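Local coordinates for protein TRAP dicarboxylate transporter-DctP subunit (Desulfovibrio salexigens, PDB 4N6D) that probably binds a dicarboxylate or other small organic acid in the periplasm for a TRAP-type transporter, at residues G82-Q87 with F136-V141; Y34-P39 with C45-R50; F102-V107 with K318-A323. All coordinates share one frame; numbering follows the deposited sequence.

Overall arrangement
Contacts 1 and 2 share the five-stranded mixed sheet of a TRAP-family periplasmic binding protein; contact 3 lies among helices beside it. Contact 2 comes first along the chain and closes before the other two open. It is local and joins strand 30-35 to helix 43-58. Contact 1 sets helix 79-85 against the start of strand 139-146, an outermost strand of the sheet. Its centre is about 17 Å from that of contact 2. Contact 3 lies about 20 Å from contact 1, centre to centre, and ties the loop after strand 90-94 to the C-terminal helices. Contacts 1 and 3 bring together distant parts of the sequence. Their segments alternate, and Phe136 packing on Phe102 and Ser105 connects them.

Contact 1 of 3, residues G82-Q87 with F136-V141; sequences GVMQGQ and FKRFKV. With I3C (5-amino-2,4,6-triiodobenzene-1,3-dicarboxylic acid), chain C.
Met84 reaches from the last turn of helix 79-85 to Phe139 and Arg138. Its sulfur makes an oblique Met-aromatic contact: SD lies 4.9 Å from the centroid of the Phe139 ring, 64° off the ring normal. The two side chains run at about a right angle. Met84 is extended through chi2 and then bends at chi3 (56°). The bend brings CE to 3.9 Å from Arg138 CD. Val83 adds one methyl: with chi1 171° it turns CG1 away from its own N, to 3.9 Å from Phe139 CE1. Arg138 CB sits over the centre of one face of the same ring.

The phasing compound, a triiodobenzene dicarboxylate, lies beside this surface. Its I2 is 3.9 Å from Met84 CE and lies over one face of the Arg138 guanidinium, toward the rim. The amino N13 is also over a face of that group, 3.3 Å from Arg138 NH2. Arg81 hydrogen-bonds to it and completes its pocket with Met84 and Arg138.

Gly86 ends the helix in a Schellman motif, and a type I turn from Phe136 to Phe139 leads into strand 139-146. Between helix and strand, Val83 and Phe139 both pack on Ile238 of the adjacent strand 234-240.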
loop_
_atom_site.group_PDB
_atom_site.type_symbol
_atom_site.label_atom_id
_atom_site.label_comp_id
_atom_site.label_asym_id
_atom_site.label_seq_id
_atom_site.Cartn_x
_atom_site.Cartn_y
_atom_site.Cartn_z
ATOM N N GLY A 82 -19.989 7.045 -2.228
ATOM C CA GLY A 82 -20.075 8.420 -1.773
ATOM C C GLY A 82 -19.427 9.427 -2.701
ATOM O O GLY A 82 -19.949 10.514 -2.938
ATOM N N VAL A 83 -18.260 9.095 -3.223
ATOM C CA VAL A 83 -17.636 9.988 -4.177
ATOM C C VAL A 83 -18.431 10.002 -5.499
ATOM O O VAL A 83 -18.644 11.056 -6.107
ATOM C CB VAL A 83 -16.161 9.611 -4.394
ATOM C CG1 VAL A 83 -15.584 10.398 -5.559
ATOM C CG2 VAL A 83 -15.360 9.885 -3.129
ATOM N N MET A 84 -18.919 8.837 -5.927
ATOM C CA MET A 84 -19.682 8.746 -7.170
ATOM C C MET A 84 -20.916 9.620 -7.086
ATOM O O MET A 84 -21.327 10.244 -8.071
ATOM C CB MET A 84 -20.095 7.297 -7.432
ATOM C CG MET A 84 -18.946 6.397 -7.798
ATOM S SD MET A 84 -19.406 4.667 -8.015
ATOM C CE MET A 84 -20.612 4.969 -9.199
ATOM N N GLN A 85 -21.513 9.670 -5.900
ATOM C CA GLN A 85 -22.732 10.438 -5.662
ATOM C C GLN A 85 -22.474 11.909 -5.342
ATOM O O GLN A 85 -23.407 12.704 -5.309
ATOM C CB GLN A 85 -23.550 9.793 -4.538
ATOM C CG GLN A 85 -24.133 8.459 -4.951
ATOM C CD GLN A 85 -24.979 7.802 -3.877
ATOM O OE1 GLN A 85 -24.561 7.683 -2.723
ATOM N NE2 GLN A 85 -26.175 7.360 -4.257
ATOM N N GLY A 86 -21.211 12.269 -5.111
ATOM C CA GLY A 86 -20.856 13.642 -4.809
ATOM C C GLY A 86 -20.974 14.015 -3.331
ATOM O O GLY A 86 -20.875 15.200 -2.977
ATOM N N GLN A 87 -21.189 13.026 -2.468
ATOM C CA GLN A 87 -21.203 13.289 -1.038
ATOM C C GLN A 87 -19.870 13.842 -0.577
ATOM O O GLN A 87 -19.806 14.632 0.382
ATOM C CB GLN A 87 -21.480 12.023 -0.256
ATOM C CG GLN A 87 -22.900 11.610 -0.233
ATOM C CD GLN A 87 -23.069 10.386 0.621
ATOM O OE1 GLN A 87 -22.773 10.413 1.817
ATOM N NE2 GLN A 87 -23.504 9.293 0.009
ATOM N N PHE A 136 -11.790 2.453 -13.372
ATOM C CA PHE A 136 -11.806 3.828 -12.850
ATOM C C PHE A 136 -12.585 4.805 -13.714
ATOM O O PHE A 136 -12.510 6.009 -13.504
ATOM C CB PHE A 136 -10.382 4.359 -12.651
ATOM C CG PHE A 136 -9.655 3.725 -11.504
ATOM C CD1 PHE A 136 -10.056 3.969 -10.211
ATOM C CD2 PHE A 136 -8.566 2.896 -11.722
ATOM C CE1 PHE A 136 -9.381 3.393 -9.141
ATOM C CE2 PHE A 136 -7.891 2.308 -10.636
ATOM C CZ PHE A 136 -8.311 2.563 -9.371
ATOM N N LYS A 137 -13.350 4.299 -14.667
ATOM C CA LYS A 137 -13.967 5.160 -15.672
ATOM C C LYS A 137 -14.950 6.191 -15.122
ATOM O O LYS A 137 -15.194 7.219 -15.767
ATOM C CB LYS A 137 -14.681 4.315 -16.735
ATOM C CG LYS A 137 -16.001 3.716 -16.249
ATOM C CD LYS A 137 -16.751 3.004 -17.368
ATOM C CE LYS A 137 -18.199 3.463 -17.456
ATOM N NZ LYS A 137 -19.142 2.299 -17.545
ATOM N N ARG A 138 -15.495 5.945 -13.936
ATOM C CA ARG A 138 -16.472 6.855 -13.338
ATOM C C ARG A 138 -15.828 8.039 -12.637
ATOM O O ARG A 138 -16.529 8.972 -12.232
ATOM C CB ARG A 138 -17.318 6.107 -12.331
ATOM C CG ARG A 138 -18.067 4.958 -12.953
ATOM C CD ARG A 138 -19.531 5.204 -12.985
ATOM N NE ARG A 138 -20.229 3.993 -13.406
ATOM C CZ ARG A 138 -20.885 3.845 -14.547
ATOM N NH1 ARG A 138 -21.483 2.687 -14.811
ATOM N NH2 ARG A 138 -20.954 4.846 -15.419
ATOM N N PHE A 139 -14.510 7.988 -12.476
ATOM C CA PHE A 139 -13.793 8.976 -11.666
ATOM C C PHE A 139 -12.661 9.642 -12.417
ATOM O O PHE A 139 -12.167 9.108 -13.412
ATOM C CB PHE A 139 -13.169 8.296 -10.448
ATOM C CG PHE A 139 -14.139 7.532 -9.627
ATOM C CD1 PHE A 139 -15.066 8.190 -8.837
ATOM C CD2 PHE A 139 -14.128 6.157 -9.629
ATOM C CE1 PHE A 139 -15.976 7.473 -8.063
ATOM C CE2 PHE A 139 -15.045 5.439 -8.877
ATOM C CZ PHE A 139 -15.960 6.089 -8.098
ATOM N N LYS A 140 -12.233 10.798 -11.935
ATOM C CA LYS A 140 -10.886 11.272 -12.220
ATOM C C LYS A 140 -9.953 10.656 -11.180
ATOM O O LYS A 140 -10.189 10.786 -9.979
ATOM C CB LYS A 140 -10.800 12.789 -12.142
ATOM C CG LYS A 140 -9.350 13.304 -12.182
ATOM C CD LYS A 140 -8.664 13.027 -13.516
ATOM C CE LYS A 140 -7.271 13.638 -13.521
ATOM N NZ LYS A 140 -6.638 13.598 -14.852
ATOM N N VAL A 141 -8.915 9.962 -11.634
ATOM C CA VAL A 141 -7.920 9.432 -10.723
ATOM C C VAL A 141 -6.863 10.508 -10.484
ATOM O O VAL A 141 -6.110 10.852 -11.406
ATOM C CB VAL A 141 -7.290 8.142 -11.262
ATOM C CG1 VAL A 141 -6.206 7.655 -10.328
ATOM C CG2 VAL A 141 -8.369 7.060 -11.444
HETATM I I3 I3C C . -25.998 7.309 -16.539
HETATM I I2 I3C C . -23.463 4.441 -11.825
HETATM I I1 I3C C . -27.194 9.033 -10.931
HETATM O O8 I3C C . -28.447 8.616 -14.362
HETATM O O9 I3C C . -26.830 10.105 -14.230
HETATM C C10 I3C C . -25.206 6.614 -10.319
HETATM N N13 I3C C . -24.172 5.154 -14.900
HETATM C C1 I3C C . -26.349 7.875 -13.596
HETATM C C6 I3C C . -25.695 7.031 -14.473
HETATM C C5 I3C C . -24.857 6.031 -14.008
HETATM C C4 I3C C . -24.713 5.903 -12.648
HETATM C C3 I3C C . -25.365 6.753 -11.780
HETATM C C2 I3C C . -26.194 7.736 -12.244
HETATM C C7 I3C C . -27.256 8.931 -14.092
HETATM O O11 I3C C . -24.320 7.255 -9.696
HETATM O O12 I3C C . -25.994 5.844 -9.719
#

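Contact 2 of 3, residues Y34-P39 with C45-R50; sequences YANFPP and CVQMER
Met48 lies over the Tyr34 ring and makes the aromatic part of the contact. Its CG is a CH-pi donor 3.4 Å from the ring centroid, only 5° off the normal. SD is displaced from the centre but still over the face, 3.8 Å from the centroid, a Met-aromatic contact. A chi1 of 163° carries Met48 CG over the ring centre, and the two side chains slide past each other in opposite directions.

Hydrogen bonds across the contact run between side chains. Gln47 NE2 donates to Tyr34 OH at 3.1 Å, nearly in the amide plane and with an N-H...O angle of 159°. A water in the plane of the tyrosine ring links Tyr34 OH, at 2.6 Å, to Gln47 OE1. Asn36 ND2 makes a weak but straight bond to Met48 SD, 3.4 Å long. Pro44 O accepts from both the Asn36 and Gln47 amides, and Gln262 also binds Gln47 OE1.

Cys45 SG packs on Pro38 CG, at 3.9 Å, and on the Asn36 side chain.

These groups join strand 30-35 to helix 43-58 within a beta-alpha-beta unit. Asn36 ND2 and both polar atoms of Gln47 are satisfied, so this buried packing is not apolar alone.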
loop_
_atom_site.group_PDB
_atom_site.type_symbol
_atom_site.label_atom_id
_atom_site.label_comp_id
_atom_site.label_asym_id
_atom_site.label_seq_id
_atom_site.Cartn_x
_atom_site.Cartn_y
_atom_site.Cartn_z
ATOM N N TYR A 34 -12.483 16.260 0.855
ATOM C CA TYR A 34 -11.595 15.134 0.625
ATOM C C TYR A 34 -11.794 14.155 1.786
ATOM O O TYR A 34 -11.388 14.409 2.934
ATOM C CB TYR A 34 -10.165 15.688 0.493
ATOM C CG TYR A 34 -9.073 14.758 0.022
ATOM C CD1 TYR A 34 -8.049 15.247 -0.763
ATOM C CD2 TYR A 34 -9.015 13.425 0.407
ATOM C CE1 TYR A 34 -6.992 14.435 -1.169
ATOM C CE2 TYR A 34 -7.969 12.607 -0.009
ATOM C CZ TYR A 34 -6.957 13.127 -0.787
ATOM O OH TYR A 34 -5.890 12.364 -1.204
ATOM N N ALA A 35 -12.491 13.057 1.489
ATOM C CA ALA A 35 -12.784 12.017 2.469
ATOM C C ALA A 35 -11.621 11.039 2.551
ATOM O O ALA A 35 -11.013 10.715 1.544
ATOM C CB ALA A 35 -14.064 11.282 2.091
ATOM N N ASN A 36 -11.332 10.568 3.754
ATOM C CA ASN A 36 -10.263 9.605 3.963
ATOM C C ASN A 36 -10.617 8.722 5.148
ATOM O O ASN A 36 -10.969 9.229 6.203
ATOM C CB ASN A 36 -8.954 10.356 4.197
ATOM C CG ASN A 36 -7.782 9.699 3.536
ATOM O OD1 ASN A 36 -7.688 8.468 3.497
ATOM N ND2 ASN A 36 -6.872 10.515 3.008
ATOM N N PHE A 37 -10.541 7.409 4.987
ATOM C CA PHE A 37 -11.083 6.511 5.994
ATOM C C PHE A 37 -10.191 6.277 7.253
ATOM O O PHE A 37 -10.719 6.140 8.367
ATOM C CB PHE A 37 -11.491 5.176 5.362
ATOM C CG PHE A 37 -10.339 4.354 4.888
ATOM C CD1 PHE A 37 -9.638 3.531 5.772
ATOM C CD2 PHE A 37 -9.935 4.407 3.562
ATOM C CE1 PHE A 37 -8.559 2.781 5.332
ATOM C CE2 PHE A 37 -8.850 3.669 3.119
ATOM C CZ PHE A 37 -8.161 2.853 4.011
ATOM N N PRO A 38 -8.861 6.240 7.082
ATOM C CA PRO A 38 -8.018 5.900 8.229
ATOM C C PRO A 38 -7.763 7.100 9.136
ATOM O O PRO A 38 -8.119 8.227 8.776
ATOM C CB PRO A 38 -6.706 5.458 7.576
ATOM C CG PRO A 38 -6.612 6.279 6.357
ATOM C CD PRO A 38 -8.054 6.501 5.869
ATOM N N PRO A 39 -7.179 6.866 10.317
ATOM C CA PRO A 39 -6.885 7.974 11.232
ATOM C C PRO A 39 -5.929 9.027 10.659
ATOM O O PRO A 39 -5.087 8.722 9.813
ATOM C CB PRO A 39 -6.225 7.280 12.420
ATOM C CG PRO A 39 -6.739 5.883 12.374
ATOM C CD PRO A 39 -6.855 5.560 10.919
ATOM N N CYS A 45 -3.634 9.819 5.111
ATOM C CA CYS A 45 -4.127 11.135 5.521
ATOM C C CYS A 45 -3.016 12.161 5.490
ATOM O O CYS A 45 -3.229 13.294 5.089
ATOM C CB CYS A 45 -4.740 11.067 6.906
ATOM S SG CYS A 45 -6.310 10.151 6.856
ATOM N N VAL A 46 -1.814 11.765 5.890
ATOM C CA VAL A 46 -0.691 12.701 5.842
ATOM C C VAL A 46 -0.452 13.183 4.416
ATOM O O VAL A 46 -0.261 14.381 4.169
ATOM C CB VAL A 46 0.591 12.061 6.423
ATOM C CG1 VAL A 46 1.820 12.908 6.123
ATOM C CG2 VAL A 46 0.436 11.871 7.912
ATOM N N GLN A 47 -0.475 12.273 3.451
ATOM C CA GLN A 47 -0.274 12.715 2.082
ATOM C C GLN A 47 -1.440 13.590 1.638
ATOM O O GLN A 47 -1.235 14.554 0.894
ATOM C CB GLN A 47 -0.031 11.540 1.125
ATOM C CG GLN A 47 -1.241 10.669 0.858
ATOM C CD GLN A 47 -2.263 11.276 -0.101
ATOM O OE1 GLN A 47 -1.925 12.041 -1.023
ATOM N NE2 GLN A 47 -3.522 10.897 0.089
ATOM N N MET A 48 -2.653 13.283 2.098
ATOM C CA MET A 48 -3.817 14.113 1.757
ATOM C C MET A 48 -3.568 15.586 2.166
ATOM O O MET A 48 -3.804 16.536 1.399
ATOM C CB MET A 48 -5.069 13.555 2.419
ATOM C CG MET A 48 -6.247 14.517 2.492
ATOM S SD MET A 48 -7.635 13.844 3.441
ATOM C CE MET A 48 -6.941 13.796 5.112
ATOM N N GLU A 49 -3.056 15.788 3.372
ATOM C CA GLU A 49 -2.812 17.156 3.842
ATOM C C GLU A 49 -1.753 17.853 3.008
ATOM O O GLU A 49 -1.858 19.041 2.745
ATOM C CB GLU A 49 -2.396 17.198 5.316
ATOM C CG GLU A 49 -3.446 16.664 6.272
ATOM C CD GLU A 49 -4.731 17.473 6.262
ATOM O OE1 GLU A 49 -4.687 18.670 5.919
ATOM O OE2 GLU A 49 -5.788 16.901 6.587
ATOM N N ARG A 50 -0.710 17.124 2.615
ATOM C CA ARG A 50 0.340 17.722 1.781
ATOM C C ARG A 50 -0.207 18.084 0.397
ATOM O O ARG A 50 0.104 19.145 -0.159
ATOM C CB ARG A 50 1.530 16.776 1.673
ATOM C CG ARG A 50 2.753 17.399 0.981
ATOM C CD ARG A 50 2.836 16.966 -0.450
ATOM N NE ARG A 50 3.930 17.662 -1.129
ATOM C CZ ARG A 50 4.199 17.534 -2.425
ATOM N NH1 ARG A 50 3.477 16.712 -3.179
ATOM N NH2 ARG A 50 5.212 18.221 -2.960
HETATM O O HOH W 1 -3.852 13.137 -2.662
#

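Contact 3 of 3, residues F102-V107 with K318-A323; sequences FPLSSV and KGVDGA
Val320 and Leu104 form the more enclosed part of this contact, by apolar packing of methyl groups. Val320 CG1 is 4.1 Å from Leu104 CD1, and the two side chains meet at about a right angle. CG1 is anti to the backbone N of Val320 (chi1 172°), and this places the other methyl, CG2, nearer the proline, 4.3 Å from Pro103 CB. Val325 of helix 322-337 touches both Leu104 and Val320. Leu127 and Tyr131 of helix 117-131 also pack on Leu104.

The segment 318-323 is the link between two helices near the C-terminus. Gly319, with positive phi, is the C-prime residue of a Schellman motif that closes helix 294-317. Asp321 is the N-cap of helix 322-337. The 102-107 loop lies against this junction. It is braced by Phe102 O, which accepts from Ser106 OG at 2.7 Å and from Ser106 N, the two donors coming from opposite faces of the carbonyl plane. Trp311 also bonds to Ser106 OG.

The looser side belongs to exposed Lys318. Its CB is 3.9 Å from Pro103 CB, the two side chains meeting at about a right angle. The chain then bends at chi2 (-86°) and chi4, and its amino end leads away from the loop.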
loop_
_atom_site.group_PDB
_atom_site.type_symbol
_atom_site.label_atom_id
_atom_site.label_comp_id
_atom_site.label_asym_id
_atom_site.label_seq_id
_atom_site.Cartn_x
_atom_site.Cartn_y
_atom_site.Cartn_z
ATOM N N PHE A 102 -11.478 -3.889 -8.988
ATOM C CA PHE A 102 -10.255 -3.373 -9.631
ATOM C C PHE A 102 -9.427 -4.504 -10.234
ATOM O O PHE A 102 -8.328 -4.788 -9.785
ATOM C CB PHE A 102 -9.435 -2.599 -8.606
ATOM C CG PHE A 102 -10.214 -1.484 -7.964
ATOM C CD1 PHE A 102 -10.468 -0.325 -8.653
ATOM C CD2 PHE A 102 -10.705 -1.611 -6.670
ATOM C CE1 PHE A 102 -11.193 0.691 -8.079
ATOM C CE2 PHE A 102 -11.450 -0.582 -6.107
ATOM C CZ PHE A 102 -11.674 0.557 -6.812
ATOM N N PRO A 103 -9.964 -5.159 -11.261
ATOM C CA PRO A 103 -9.274 -6.342 -11.794
ATOM C C PRO A 103 -7.889 -6.061 -12.331
ATOM O O PRO A 103 -7.057 -6.979 -12.314
ATOM C CB PRO A 103 -10.182 -6.802 -12.928
ATOM C CG PRO A 103 -11.097 -5.658 -13.207
ATOM C CD PRO A 103 -11.282 -4.974 -11.892
ATOM N N LEU A 104 -7.635 -4.856 -12.830
ATOM C CA LEU A 104 -6.273 -4.565 -13.320
ATOM C C LEU A 104 -5.374 -4.113 -12.192
ATOM O O LEU A 104 -4.331 -4.732 -11.948
ATOM C CB LEU A 104 -6.265 -3.514 -14.430
ATOM C CG LEU A 104 -4.878 -3.413 -15.087
ATOM C CD1 LEU A 104 -5.021 -3.362 -16.595
ATOM C CD2 LEU A 104 -4.199 -2.197 -14.554
ATOM N N SER A 105 -5.759 -3.033 -11.500
ATOM C CA SER A 105 -4.871 -2.414 -10.518
ATOM C C SER A 105 -4.603 -3.293 -9.314
ATOM O O SER A 105 -3.583 -3.123 -8.645
ATOM C CB SER A 105 -5.401 -1.054 -10.058
ATOM O OG SER A 105 -5.559 -0.167 -11.175
ATOM N N SER A 106 -5.515 -4.219 -9.027
ATOM C CA SER A 106 -5.323 -5.190 -7.944
ATOM C C SER A 106 -4.063 -6.064 -8.114
ATOM O O SER A 106 -3.664 -6.776 -7.197
ATOM C CB SER A 106 -6.556 -6.074 -7.799
ATOM O OG SER A 106 -6.813 -6.816 -8.973
ATOM N N VAL A 107 -3.451 -6.021 -9.296
ATOM C CA VAL A 107 -2.211 -6.768 -9.503
ATOM C C VAL A 107 -1.214 -6.343 -8.442
ATOM O O VAL A 107 -0.374 -7.156 -7.969
ATOM C CB VAL A 107 -1.644 -6.552 -10.928
ATOM C CG1 VAL A 107 -1.154 -5.131 -11.116
ATOM C CG2 VAL A 107 -0.536 -7.555 -11.221
ATOM N N LYS A 318 -12.468 -10.722 -16.440
ATOM C CA LYS A 318 -12.904 -9.347 -16.628
ATOM C C LYS A 318 -12.235 -8.687 -17.851
ATOM O O LYS A 318 -12.228 -7.446 -17.983
ATOM C CB LYS A 318 -12.617 -8.538 -15.372
ATOM C CG LYS A 318 -13.289 -9.083 -14.113
ATOM C CD LYS A 318 -14.676 -8.558 -13.956
ATOM C CE LYS A 318 -15.128 -8.653 -12.493
ATOM N NZ LYS A 318 -15.337 -10.066 -12.111
ATOM N N GLY A 319 -11.676 -9.505 -18.743
ATOM C CA GLY A 319 -11.127 -9.009 -20.007
ATOM C C GLY A 319 -9.731 -8.400 -19.950
ATOM O O GLY A 319 -9.272 -7.743 -20.914
ATOM N N VAL A 320 -9.043 -8.624 -18.836
ATOM C CA VAL A 320 -7.694 -8.098 -18.650
ATOM C C VAL A 320 -6.648 -9.130 -19.069
ATOM O O VAL A 320 -6.799 -10.314 -18.782
ATOM C CB VAL A 320 -7.488 -7.677 -17.179
ATOM C CG1 VAL A 320 -6.023 -7.296 -16.903
ATOM C CG2 VAL A 320 -8.431 -6.531 -16.819
ATOM N N ASP A 321 -5.589 -8.676 -19.750
ATOM C CA ASP A 321 -4.510 -9.563 -20.211
ATOM C C ASP A 321 -3.504 -9.674 -19.057
ATOM O O ASP A 321 -2.555 -8.886 -18.959
ATOM C CB ASP A 321 -3.870 -8.964 -21.474
ATOM C CG ASP A 321 -2.825 -9.872 -22.130
ATOM O OD1 ASP A 321 -2.374 -10.875 -21.516
ATOM O OD2 ASP A 321 -2.455 -9.525 -23.273
ATOM N N GLY A 322 -3.755 -10.622 -18.155
ATOM C CA GLY A 322 -3.014 -10.719 -16.901
ATOM C C GLY A 322 -1.518 -10.922 -17.114
ATOM O O GLY A 322 -0.709 -10.292 -16.425
ATOM N N ALA A 323 -1.140 -11.789 -18.043
ATOM C CA ALA A 323 0.290 -12.022 -18.256
ATOM C C ALA A 323 0.958 -10.746 -18.770
ATOM O O ALA A 323 2.103 -10.414 -18.374
ATOM C CB ALA A 323 0.540 -13.190 -19.201
#